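Local coordinates for protein VP1 (New Jersey polyomavirus-2013, PDB 6Y5Y) that probably builds the icosahedral viral capsid from five-fold units and, through the coat-protein part modelled here, binds the sialylated glycan 3'-sialyllactose, at residues 41-46 with 272-277; 64-69 with 290-295; 142-147 with 282-287. All coordinates share one frame; numbering follows the deposited sequence.

Contact 1: residues 41-46 with 272-277. With MG (magnesium ion), chain B.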
loop_
_atom_site.group_PDB
_atom_site.type_symbol
_atom_site.label_atom_id
_atom_site.label_comp_id
_atom_site.label_asym_id
_atom_site.label_seq_id
_atom_site.Cartn_x
_atom_site.Cartn_y
_atom_site.Cartn_z
ATOM N N ILE D 41 19.713 11.029 -25.039
ATOM C CA ILE D 41 19.145 10.061 -25.972
ATOM C C ILE D 41 17.687 9.836 -25.600
ATOM O O ILE D 41 17.378 9.572 -24.434
ATOM C CB ILE D 41 19.919 8.727 -25.940
ATOM C CG1 ILE D 41 21.393 8.957 -26.284
ATOM C CG2 ILE D 41 19.302 7.720 -26.881
ATOM C CD1 ILE D 41 21.598 9.635 -27.612
ATOM N N GLU D 42 16.795 9.932 -26.588
ATOM C CA GLU D 42 15.379 9.652 -26.396
ATOM C C GLU D 42 14.951 8.526 -27.324
ATOM O O GLU D 42 15.458 8.407 -28.444
ATOM C CB GLU D 42 14.519 10.878 -26.677
ATOM C CG GLU D 42 14.725 12.031 -25.720
ATOM C CD GLU D 42 13.900 13.239 -26.114
ATOM O OE1 GLU D 42 14.340 13.989 -27.015
ATOM O OE2 GLU D 42 12.805 13.429 -25.532
ATOM N N LEU D 43 14.002 7.710 -26.859
ATOM C CA LEU D 43 13.473 6.630 -27.683
ATOM C C LEU D 43 12.166 6.114 -27.092
ATOM O O LEU D 43 11.859 6.332 -25.918
ATOM C CB LEU D 43 14.482 5.486 -27.820
ATOM C CG LEU D 43 14.854 4.823 -26.493
ATOM C CD1 LEU D 43 14.213 3.454 -26.356
ATOM C CD2 LEU D 43 16.366 4.748 -26.330
ATOM N N TRP D 44 11.397 5.438 -27.938
ATOM C CA TRP D 44 10.251 4.644 -27.523
ATOM C C TRP D 44 10.560 3.167 -27.738
ATOM O O TRP D 44 11.290 2.796 -28.664
ATOM C CB TRP D 44 8.991 4.999 -28.327
ATOM C CG TRP D 44 8.384 6.345 -28.074
ATOM C CD1 TRP D 44 8.564 7.475 -28.817
ATOM C CD2 TRP D 44 7.460 6.692 -27.036
ATOM N NE1 TRP D 44 7.825 8.507 -28.297
ATOM C CE2 TRP D 44 7.138 8.054 -27.201
ATOM C CE3 TRP D 44 6.881 5.983 -25.977
ATOM C CZ2 TRP D 44 6.259 8.726 -26.349
ATOM C CZ3 TRP D 44 6.009 6.647 -25.133
ATOM C CH2 TRP D 44 5.705 8.006 -25.324
ATOM N N LEU D 45 10.001 2.328 -26.875
ATOM C CA LEU D 45 9.981 0.884 -27.082
ATOM C C LEU D 45 8.531 0.424 -27.088
ATOM O O LEU D 45 7.809 0.617 -26.106
ATOM C CB LEU D 45 10.770 0.146 -26.002
ATOM C CG LEU D 45 12.295 0.188 -26.083
ATOM C CD1 LEU D 45 12.889 -0.706 -24.993
ATOM C CD2 LEU D 45 12.760 -0.248 -27.468
ATOM N N GLU D 46 8.107 -0.179 -28.190
ATOM C CA GLU D 46 6.752 -0.700 -28.217
ATOM C C GLU D 46 6.690 -2.044 -27.495
ATOM O O GLU D 46 7.684 -2.773 -27.446
ATOM C CB GLU D 46 6.265 -0.843 -29.662
ATOM C CG GLU D 46 5.579 0.430 -30.156
ATOM C CD GLU D 46 5.023 0.315 -31.567
ATOM O OE1 GLU D 46 5.764 -0.151 -32.466
ATOM O OE2 GLU D 46 3.837 0.677 -31.768
ATOM N N LEU D 272 24.343 2.181 -26.404
ATOM C CA LEU D 272 23.486 2.274 -25.229
ATOM C C LEU D 272 22.396 1.219 -25.337
ATOM O O LEU D 272 21.709 1.131 -26.361
ATOM C CB LEU D 272 22.860 3.663 -25.107
ATOM C CG LEU D 272 21.884 3.882 -23.953
ATOM C CD1 LEU D 272 22.614 3.862 -22.603
ATOM C CD2 LEU D 272 21.141 5.191 -24.140
ATOM N N PHE D 273 22.229 0.430 -24.284
ATOM C CA PHE D 273 21.331 -0.714 -24.307
ATOM C C PHE D 273 20.165 -0.452 -23.364
ATOM O O PHE D 273 20.371 -0.215 -22.169
ATOM C CB PHE D 273 22.087 -1.987 -23.929
ATOM C CG PHE D 273 23.116 -2.395 -24.949
ATOM C CD1 PHE D 273 24.340 -1.746 -25.024
ATOM C CD2 PHE D 273 22.846 -3.411 -25.854
ATOM C CE1 PHE D 273 25.287 -2.121 -25.969
ATOM C CE2 PHE D 273 23.780 -3.784 -26.803
ATOM C CZ PHE D 273 25.005 -3.142 -26.859
ATOM N N VAL D 274 18.946 -0.471 -23.908
ATOM C CA VAL D 274 17.739 -0.224 -23.130
ATOM C C VAL D 274 16.786 -1.397 -23.322
ATOM O O VAL D 274 16.736 -2.013 -24.389
ATOM C CB VAL D 274 17.066 1.115 -23.518
ATOM C CG1 VAL D 274 17.997 2.287 -23.200
ATOM C CG2 VAL D 274 16.675 1.128 -24.987
ATOM N N SER D 275 16.052 -1.732 -22.267
ATOM C CA SER D 275 15.104 -2.830 -22.347
ATOM C C SER D 275 14.016 -2.634 -21.303
ATOM O O SER D 275 14.162 -1.844 -20.368
ATOM C CB SER D 275 15.792 -4.189 -22.182
ATOM O OG SER D 275 16.770 -4.183 -21.172
ATOM N N CYS D 276 12.921 -3.369 -21.473
ATOM C CA CYS D 276 11.786 -3.196 -20.580
ATOM C C CYS D 276 10.745 -4.267 -20.831
ATOM O O CYS D 276 10.797 -5.010 -21.815
ATOM C CB CYS D 276 11.151 -1.815 -20.739
ATOM S SG CYS D 276 10.357 -1.593 -22.341
ATOM N N ALA D 277 9.757 -4.289 -19.940
ATOM C CA ALA D 277 8.574 -5.116 -20.110
ATOM C C ALA D 277 7.495 -4.497 -19.252
ATOM O O ALA D 277 7.748 -4.156 -18.091
ATOM C CB ALA D 277 8.826 -6.566 -19.704
HETATM MG MG MG B . 12.150 15.785 -25.330
#
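The carboxylate oxygen OE2 of E42 is gripped twice, by a magnesium ion 2.5 Å from that OE2 and by a hydrogen bond with the hydroxyl of Y299. The E42 side chain points to one flank of strand 41-45, while I41, L43 and L45 turn the other way and meet 272-277, so the strand separates a metal-binding face from an apolar one. The two segments run in roughly the same sense, their axes 35° apart and 8.7 Å from each other at closest approach. That spacing is far too wide for backbone pairing, and the gap is filled by side chains. In the middle L43 and V274 reach toward each other tip to tip, with L43 CD1 3.7 Å from V274 CG2. Both reach inward by using the position between backbone N and carbonyl carbon, L43 for its CG (chi1 61°) and V274 for its CG2. I41 and L272 instead slide past one another in opposite directions, and I41 CB lies 4.2 Å from L272 CD2. L45 contributes CD1, which rests 3.8 Å from the sulfur SG of C276 and also touches the backbone at S275 CA and V274 O. Each segment has its own sheet neighbours: I41, L43 and L45 bond through their backbones to V302, F300 and R298, whereas L272 pairs with V91 and F273 with G157. On the metal side E42 also packs against S226 of a neighbouring subunit; S226 and E229 are residues of the magnesium sites to which E42 belongs. Two sheets facing each other through apolar side chains, their strands turned by a modest angle, are the hallmark of the beta sandwich, here the jelly roll of polyomavirus VP1.

Contact 2: residues 64-69 with 290-295. With SIA (N-acetyl-alpha-neuraminic acid), chain N.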
loop_
_atom_site.group_PDB
_atom_site.type_symbol
_atom_site.label_atom_id
_atom_site.label_comp_id
_atom_site.label_asym_id
_atom_site.label_seq_id
_atom_site.Cartn_x
_atom_site.Cartn_y
_atom_site.Cartn_z
ATOM N N TYR D 64 -1.231 -6.934 -27.529
ATOM C CA TYR D 64 -1.780 -7.945 -26.645
ATOM C C TYR D 64 -1.078 -9.271 -26.907
ATOM O O TYR D 64 -0.398 -9.450 -27.921
ATOM C CB TYR D 64 -3.285 -8.152 -26.849
ATOM C CG TYR D 64 -4.190 -6.982 -26.513
ATOM C CD1 TYR D 64 -4.240 -5.846 -27.323
ATOM C CD2 TYR D 64 -5.035 -7.040 -25.410
ATOM C CE1 TYR D 64 -5.107 -4.798 -27.026
ATOM C CE2 TYR D 64 -5.893 -6.004 -25.109
ATOM C CZ TYR D 64 -5.927 -4.888 -25.915
ATOM O OH TYR D 64 -6.792 -3.867 -25.601
ATOM N N SER D 65 -1.242 -10.202 -25.979
ATOM C CA SER D 65 -0.830 -11.563 -26.255
ATOM C C SER D 65 -1.934 -12.297 -27.009
ATOM O O SER D 65 -3.079 -11.848 -27.095
ATOM C CB SER D 65 -0.500 -12.298 -24.962
ATOM O OG SER D 65 -1.693 -12.689 -24.304
ATOM N N GLU D 66 -1.571 -13.441 -27.566
ATOM C CA GLU D 66 -2.570 -14.404 -28.000
ATOM C C GLU D 66 -3.313 -14.966 -26.779
ATOM O O GLU D 66 -2.862 -14.838 -25.638
ATOM C CB GLU D 66 -1.882 -15.501 -28.813
ATOM C CG GLU D 66 -2.793 -16.573 -29.388
ATOM C CD GLU D 66 -3.958 -16.009 -30.192
ATOM O OE1 GLU D 66 -3.790 -15.692 -31.390
ATOM O OE2 GLU D 66 -5.049 -15.882 -29.613
ATOM N N VAL D 67 -4.484 -15.570 -27.028
ATOM C CA VAL D 67 -5.313 -16.110 -25.952
ATOM C C VAL D 67 -4.601 -17.264 -25.244
ATOM O O VAL D 67 -3.974 -18.115 -25.888
ATOM C CB VAL D 67 -6.668 -16.568 -26.525
ATOM C CG1 VAL D 67 -7.543 -17.131 -25.442
ATOM C CG2 VAL D 67 -7.389 -15.406 -27.240
ATOM N N ILE D 68 -4.723 -17.317 -23.909
ATOM C CA ILE D 68 -4.093 -18.350 -23.082
ATOM C C ILE D 68 -5.159 -19.065 -22.260
ATOM O O ILE D 68 -6.008 -18.414 -21.635
ATOM C CB ILE D 68 -3.010 -17.754 -22.155
ATOM C CG1 ILE D 68 -1.928 -17.066 -22.988
ATOM C CG2 ILE D 68 -2.405 -18.838 -21.285
ATOM C CD1 ILE D 68 -1.550 -15.681 -22.476
ATOM N N HIS D 69 -5.102 -20.405 -22.246
ATOM C CA HIS D 69 -6.011 -21.260 -21.495
ATOM C C HIS D 69 -5.228 -22.155 -20.541
ATOM O O HIS D 69 -4.049 -22.447 -20.765
ATOM C CB HIS D 69 -6.864 -22.162 -22.425
ATOM C CG HIS D 69 -7.240 -21.523 -23.728
ATOM N ND1 HIS D 69 -6.322 -21.249 -24.721
ATOM C CD2 HIS D 69 -8.442 -21.123 -24.210
ATOM C CE1 HIS D 69 -6.940 -20.701 -25.751
ATOM N NE2 HIS D 69 -8.227 -20.612 -25.467
ATOM N N ALA D 290 -11.086 -17.105 -21.232
ATOM C CA ALA D 290 -9.637 -17.123 -21.345
ATOM C C ALA D 290 -9.107 -15.684 -21.411
ATOM O O ALA D 290 -9.872 -14.715 -21.457
ATOM C CB ALA D 290 -9.214 -17.948 -22.562
ATOM N N ILE D 291 -7.780 -15.533 -21.381
ATOM C CA ILE D 291 -7.196 -14.208 -21.197
ATOM C C ILE D 291 -6.182 -13.881 -22.286
ATOM O O ILE D 291 -5.603 -14.758 -22.930
ATOM C CB ILE D 291 -6.543 -14.044 -19.793
ATOM C CG1 ILE D 291 -5.345 -14.984 -19.630
ATOM C CG2 ILE D 291 -7.554 -14.324 -18.701
ATOM C CD1 ILE D 291 -3.998 -14.324 -19.894
ATOM N N ARG D 292 -5.976 -12.580 -22.475
ATOM C CA ARG D 292 -4.862 -12.012 -23.217
ATOM C C ARG D 292 -4.174 -11.004 -22.314
ATOM O O ARG D 292 -4.853 -10.243 -21.624
ATOM C CB ARG D 292 -5.309 -11.269 -24.482
ATOM C CG ARG D 292 -6.084 -12.092 -25.515
ATOM C CD ARG D 292 -6.544 -11.167 -26.641
ATOM N NE ARG D 292 -7.278 -11.882 -27.690
ATOM C CZ ARG D 292 -6.730 -12.307 -28.826
ATOM N NH1 ARG D 292 -5.438 -12.108 -29.060
ATOM N NH2 ARG D 292 -7.474 -12.943 -29.731
ATOM N N TYR D 293 -2.842 -10.987 -22.326
ATOM C CA TYR D 293 -2.098 -9.924 -21.652
ATOM C C TYR D 293 -2.165 -8.640 -22.468
ATOM O O TYR D 293 -2.260 -8.671 -23.698
ATOM C CB TYR D 293 -0.627 -10.309 -21.459
ATOM C CG TYR D 293 -0.388 -11.492 -20.550
ATOM C CD1 TYR D 293 -0.474 -11.361 -19.159
ATOM C CD2 TYR D 293 -0.042 -12.734 -21.072
ATOM C CE1 TYR D 293 -0.240 -12.437 -18.329
ATOM C CE2 TYR D 293 0.199 -13.825 -20.243
ATOM C CZ TYR D 293 0.095 -13.671 -18.877
ATOM O OH TYR D 293 0.331 -14.749 -18.058
ATOM N N ARG D 294 -2.095 -7.500 -21.774
ATOM C CA ARG D 294 -2.048 -6.188 -22.409
ATOM C C ARG D 294 -0.805 -5.451 -21.929
ATOM O O ARG D 294 -0.540 -5.396 -20.726
ATOM C CB ARG D 294 -3.314 -5.376 -22.091
ATOM C CG ARG D 294 -3.265 -3.902 -22.507
ATOM C CD ARG D 294 -2.973 -3.739 -23.999
ATOM N NE ARG D 294 -3.234 -2.383 -24.483
ATOM C CZ ARG D 294 -2.738 -1.885 -25.611
ATOM N NH1 ARG D 294 -1.938 -2.626 -26.370
ATOM N NH2 ARG D 294 -3.044 -0.648 -25.986
ATOM N N GLY D 295 -0.038 -4.909 -22.870
ATOM C CA GLY D 295 1.127 -4.109 -22.553
ATOM C C GLY D 295 0.989 -2.705 -23.099
ATOM O O GLY D 295 0.128 -2.471 -23.947
HETATM C C1 SIA N . -9.831 -18.850 -28.296
HETATM C C2 SIA N . -9.853 -18.770 -29.889
HETATM C C3 SIA N . -9.159 -17.535 -30.483
HETATM C C4 SIA N . -7.630 -17.543 -30.381
HETATM C C5 SIA N . -7.094 -18.861 -30.965
HETATM C C6 SIA N . -7.807 -20.056 -30.294
HETATM C C7 SIA N . -7.420 -21.452 -30.850
HETATM C C8 SIA N . -8.338 -22.545 -30.254
HETATM C C9 SIA N . -7.856 -23.946 -30.599
HETATM C C10 SIA N . -4.741 -18.958 -31.748
HETATM C C11 SIA N . -3.304 -19.273 -31.350
HETATM N N5 SIA N . -5.666 -19.085 -30.768
HETATM O O1A SIA N . -10.114 -17.786 -27.699
HETATM O O1B SIA N . -9.540 -19.995 -27.824
HETATM O O4 SIA N . -7.032 -16.430 -31.083
HETATM O O6 SIA N . -9.216 -19.963 -30.451
HETATM O O7 SIA N . -7.447 -21.431 -32.271
HETATM O O8 SIA N . -8.465 -22.405 -28.839
HETATM O O9 SIA N . -8.732 -24.873 -29.941
HETATM O O10 SIA N . -5.014 -18.611 -32.892
HETATM O O HOH W 1 -5.132 -13.264 -31.591
#
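I68 and Y293 form the apolar centre, crossing at about a right angle with I68 CD1 3.4 Å from Y293 CE2. I291 joins them by laying its own CD1 over the centre of the tyrosine ring. Next to this cluster V67 divides its two methyls between tasks: CG1, anti to the backbone N (chi1 180°), presses tightly on A290 CB at 3.4 Å, while CG2 sits over one face of the R292 guanidinium, toward its rim. At the far end the aliphatic CD of R294 stands over the Y64 ring, 3.8 Å from its centroid, in a CH-pi contact; ring and guanidinium planes lie 8° apart, and the polar ends, Y64 OH and R294 NH2, are held by S168 and Q200 of a neighbouring subunit.

Backbone bonds stitch the segments together in two short ladders offset by one residue, from S65 N to Y293 O and from I68 N to I291 O. Between them the hydroxyl of S65 does double duty, accepting Y293 N at 2.9 Å from its OG and donating to E66 O. R292 NH1 reaches S65 O, and a water links that NH1 to E66 OE1.

At the polar rim E66 OE2 receives V67 N and the sialic acid hydroxyl O4, which is 2.5 Å from OE2; the salt bridge to R292 NH2 is long and purely electrostatic. H69 NE2 donates to the sugar carboxylate oxygen O1B at 2.8 Å, its ring held in orientation by D72 at ND1. Loop and strand end thus form one wall of the sialic acid pocket of the VP1 receptor site.

Contact 3: residues 142-147 with 282-287. With GAL (beta-D-galactopyranose), chain C; SIA (N-acetyl-alpha-neuraminic acid), chain N.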
loop_
_atom_site.group_PDB
_atom_site.type_symbol
_atom_site.label_atom_id
_atom_site.label_comp_id
_atom_site.label_asym_id
_atom_site.label_seq_id
_atom_site.Cartn_x
_atom_site.Cartn_y
_atom_site.Cartn_z
ATOM N N PRO D 142 -20.919 -3.095 -17.663
ATOM C CA PRO D 142 -19.636 -2.814 -18.307
ATOM C C PRO D 142 -18.886 -4.102 -18.593
ATOM O O PRO D 142 -19.175 -5.163 -18.035
ATOM C CB PRO D 142 -18.895 -1.995 -17.245
ATOM C CG PRO D 142 -19.350 -2.643 -15.968
ATOM C CD PRO D 142 -20.817 -3.019 -16.196
ATOM N N SER D 143 -17.895 -3.989 -19.470
ATOM C CA SER D 143 -16.911 -5.057 -19.584
ATOM C C SER D 143 -15.972 -5.024 -18.384
ATOM O O SER D 143 -15.801 -3.989 -17.730
ATOM C CB SER D 143 -16.127 -4.935 -20.896
ATOM O OG SER D 143 -14.911 -4.210 -20.736
ATOM N N ARG D 144 -15.419 -6.187 -18.053
ATOM C CA ARG D 144 -14.236 -6.229 -17.212
ATOM C C ARG D 144 -13.182 -5.305 -17.802
ATOM O O ARG D 144 -12.890 -5.405 -19.004
ATOM C CB ARG D 144 -13.666 -7.645 -17.153
ATOM C CG ARG D 144 -14.477 -8.605 -16.352
ATOM C CD ARG D 144 -13.940 -8.704 -14.943
ATOM N NE ARG D 144 -14.541 -9.834 -14.254
ATOM C CZ ARG D 144 -13.925 -10.987 -14.029
ATOM N NH1 ARG D 144 -12.667 -11.164 -14.415
ATOM N NH2 ARG D 144 -14.567 -11.957 -13.398
ATOM N N PRO D 145 -12.598 -4.400 -17.017
ATOM C CA PRO D 145 -11.460 -3.628 -17.513
ATOM C C PRO D 145 -10.189 -4.458 -17.399
ATOM O O PRO D 145 -10.151 -5.500 -16.743
ATOM C CB PRO D 145 -11.416 -2.415 -16.572
ATOM C CG PRO D 145 -11.870 -2.998 -15.249
ATOM C CD PRO D 145 -12.898 -4.093 -15.604
ATOM N N ILE D 146 -9.133 -3.967 -18.051
ATOM C CA ILE D 146 -7.814 -4.561 -17.865
ATOM C C ILE D 146 -7.473 -4.562 -16.382
ATOM O O ILE D 146 -7.544 -3.524 -15.711
ATOM C CB ILE D 146 -6.752 -3.796 -18.669
ATOM C CG1 ILE D 146 -7.055 -3.864 -20.167
ATOM C CG2 ILE D 146 -5.351 -4.356 -18.377
ATOM C CD1 ILE D 146 -7.043 -5.280 -20.724
ATOM N N GLU D 147 -7.131 -5.732 -15.857
ATOM C CA GLU D 147 -6.740 -5.845 -14.457
ATOM C C GLU D 147 -5.913 -7.109 -14.317
ATOM O O GLU D 147 -5.649 -7.814 -15.294
ATOM C CB GLU D 147 -7.959 -5.854 -13.531
ATOM C CG GLU D 147 -8.891 -7.022 -13.806
ATOM C CD GLU D 147 -10.248 -6.855 -13.164
ATOM O OE1 GLU D 147 -10.550 -5.744 -12.680
ATOM O OE2 GLU D 147 -11.018 -7.836 -13.153
ATOM N N VAL D 282 -4.652 -8.128 -17.767
ATOM C CA VAL D 282 -5.205 -9.059 -18.742
ATOM C C VAL D 282 -6.598 -8.616 -19.158
ATOM O O VAL D 282 -7.312 -7.925 -18.420
ATOM C CB VAL D 282 -5.258 -10.512 -18.225
ATOM C CG1 VAL D 282 -3.887 -10.964 -17.719
ATOM C CG2 VAL D 282 -6.350 -10.664 -17.170
ATOM N N LEU D 283 -6.971 -9.027 -20.369
ATOM C CA LEU D 283 -8.338 -8.971 -20.867
ATOM C C LEU D 283 -8.939 -10.366 -20.745
ATOM O O LEU D 283 -8.255 -11.360 -20.991
ATOM C CB LEU D 283 -8.356 -8.504 -22.325
ATOM C CG LEU D 283 -9.673 -8.522 -23.120
ATOM C CD1 LEU D 283 -9.700 -7.375 -24.106
ATOM C CD2 LEU D 283 -9.867 -9.849 -23.854
ATOM N N VAL D 284 -10.203 -10.447 -20.336
ATOM C CA VAL D 284 -10.897 -11.724 -20.186
ATOM C C VAL D 284 -11.940 -11.832 -21.287
ATOM O O VAL D 284 -12.813 -10.964 -21.404
ATOM C CB VAL D 284 -11.561 -11.867 -18.806
ATOM C CG1 VAL D 284 -12.351 -13.172 -18.717
ATOM C CG2 VAL D 284 -10.519 -11.773 -17.691
ATOM N N LYS D 285 -11.872 -12.914 -22.059
ATOM C CA LYS D 285 -12.785 -13.132 -23.178
ATOM C C LYS D 285 -14.169 -13.537 -22.694
ATOM O O LYS D 285 -14.315 -14.361 -21.788
ATOM C CB LYS D 285 -12.247 -14.220 -24.110
ATOM C CG LYS D 285 -11.199 -13.747 -25.098
ATOM C CD LYS D 285 -10.968 -14.780 -26.204
ATOM C CE LYS D 285 -12.050 -14.705 -27.267
ATOM N NZ LYS D 285 -11.893 -15.777 -28.292
ATOM N N ALA D 286 -15.195 -12.970 -23.329
ATOM C CA ALA D 286 -16.558 -13.320 -22.950
ATOM C C ALA D 286 -16.893 -14.775 -23.274
ATOM O O ALA D 286 -17.618 -15.416 -22.510
ATOM C CB ALA D 286 -17.555 -12.385 -23.632
ATOM N N ASP D 287 -16.366 -15.330 -24.363
ATOM C CA ASP D 287 -16.924 -16.608 -24.810
ATOM C C ASP D 287 -16.287 -17.831 -24.156
ATOM O O ASP D 287 -16.957 -18.859 -24.026
ATOM C CB ASP D 287 -16.854 -16.728 -26.340
ATOM C CG ASP D 287 -15.445 -16.670 -26.881
ATOM O OD1 ASP D 287 -14.484 -16.653 -26.085
ATOM O OD2 ASP D 287 -15.304 -16.647 -28.123
HETATM C C1 GAL C . -13.608 -21.721 -30.532
HETATM C C2 GAL C . -12.598 -20.671 -30.974
HETATM C C3 GAL C . -12.015 -19.916 -29.748
HETATM C C4 GAL C . -13.161 -19.354 -28.919
HETATM C C5 GAL C . -14.089 -20.500 -28.545
HETATM C C6 GAL C . -15.307 -20.094 -27.729
HETATM O O2 GAL C . -11.509 -21.266 -31.693
HETATM O O3 GAL C . -11.200 -18.833 -30.153
HETATM O O4 GAL C . -13.881 -18.384 -29.676
HETATM O O5 GAL C . -14.604 -21.142 -29.727
HETATM O O6 GAL C . -15.946 -21.236 -27.183
HETATM C C1 SIA N . -9.831 -18.850 -28.296
HETATM C C2 SIA N . -9.853 -18.770 -29.889
HETATM C C3 SIA N . -9.159 -17.535 -30.483
HETATM C C4 SIA N . -7.630 -17.543 -30.381
HETATM C C5 SIA N . -7.094 -18.861 -30.965
HETATM C C6 SIA N . -7.807 -20.056 -30.294
HETATM C C7 SIA N . -7.420 -21.452 -30.850
HETATM C C8 SIA N . -8.338 -22.545 -30.254
HETATM C C9 SIA N . -7.856 -23.946 -30.599
HETATM C C10 SIA N . -4.741 -18.958 -31.748
HETATM C C11 SIA N . -3.304 -19.273 -31.350
HETATM N N5 SIA N . -5.666 -19.085 -30.768
HETATM O O1A SIA N . -10.114 -17.786 -27.699
HETATM O O1B SIA N . -9.540 -19.995 -27.824
HETATM O O4 SIA N . -7.032 -16.430 -31.083
HETATM O O6 SIA N . -9.216 -19.963 -30.451
HETATM O O7 SIA N . -7.447 -21.431 -32.271
HETATM O O8 SIA N . -8.465 -22.405 -28.839
HETATM O O9 SIA N . -8.732 -24.873 -29.941
HETATM O O10 SIA N . -5.014 -18.611 -32.892
HETATM O O HOH W 2 -11.308 -7.794 -19.560
HETATM O O HOH W 3 -9.825 -8.135 -17.223
#
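A single antiparallel bridge at the end of a jelly-roll strand, beyond which two waters bridge the diverging backbones and the strand runs on into the glycan-binding loop, is the plan of this contact. V282 and E147 make the hydrogen-bonded pair: V282 N donates to E147 O at 2.7 Å, whereas the return bond from E147 N to V282 O is weak. Further along, water takes over. One water donates to both P145 O and V282 O; a second joins R144 O to V284 N, so the separated peptides stay linked.

I146 lays its CD1 against the V282-L283 peptide, 3.8 Å from L283 CB, and its CA-H points at V282 O. More loosely, R144 NH1 passes obliquely by V284 CG2 at 4.0 Å, its guanidinium being held at NE by a salt bridge to E134.

Past V284 the strand turns into a loop that belongs to the glycan site. D287 OD2 accepts the galactose hydroxyl O4, and D287 OD1 forms a salt bridge with K285 NZ and probably helps to orient the lysine. The K285 chain, bent at chi3 (80°), delivers NZ to the sialic acid carboxylate, 2.7 Å from its oxygen O1A.

How the contacts relate
From the N terminus, strand 28-45 supplies the first half of contact 1, the loop at 64-69 that of contact 2 and the loop at 142-147 that of contact 3. The chain then returns: 272-277 closes contact 1, 282-287 closes contact 3 a few residues on along the same strand, and 290-295 closes contact 2 last. Contact 3 is therefore enclosed by contact 2, while contact 1 crosses both. Contact 1 packs the two sheets of the sandwich against each other, its centre about 23 Å from that of contact 2. Contacts 2 and 3 touch directly, R292 O lying 2.7 Å from L283 N, and tie two outer loops to the adjoining strand ends; of those loops 64-69 touches the sialic acid, as does K285 of 282-287.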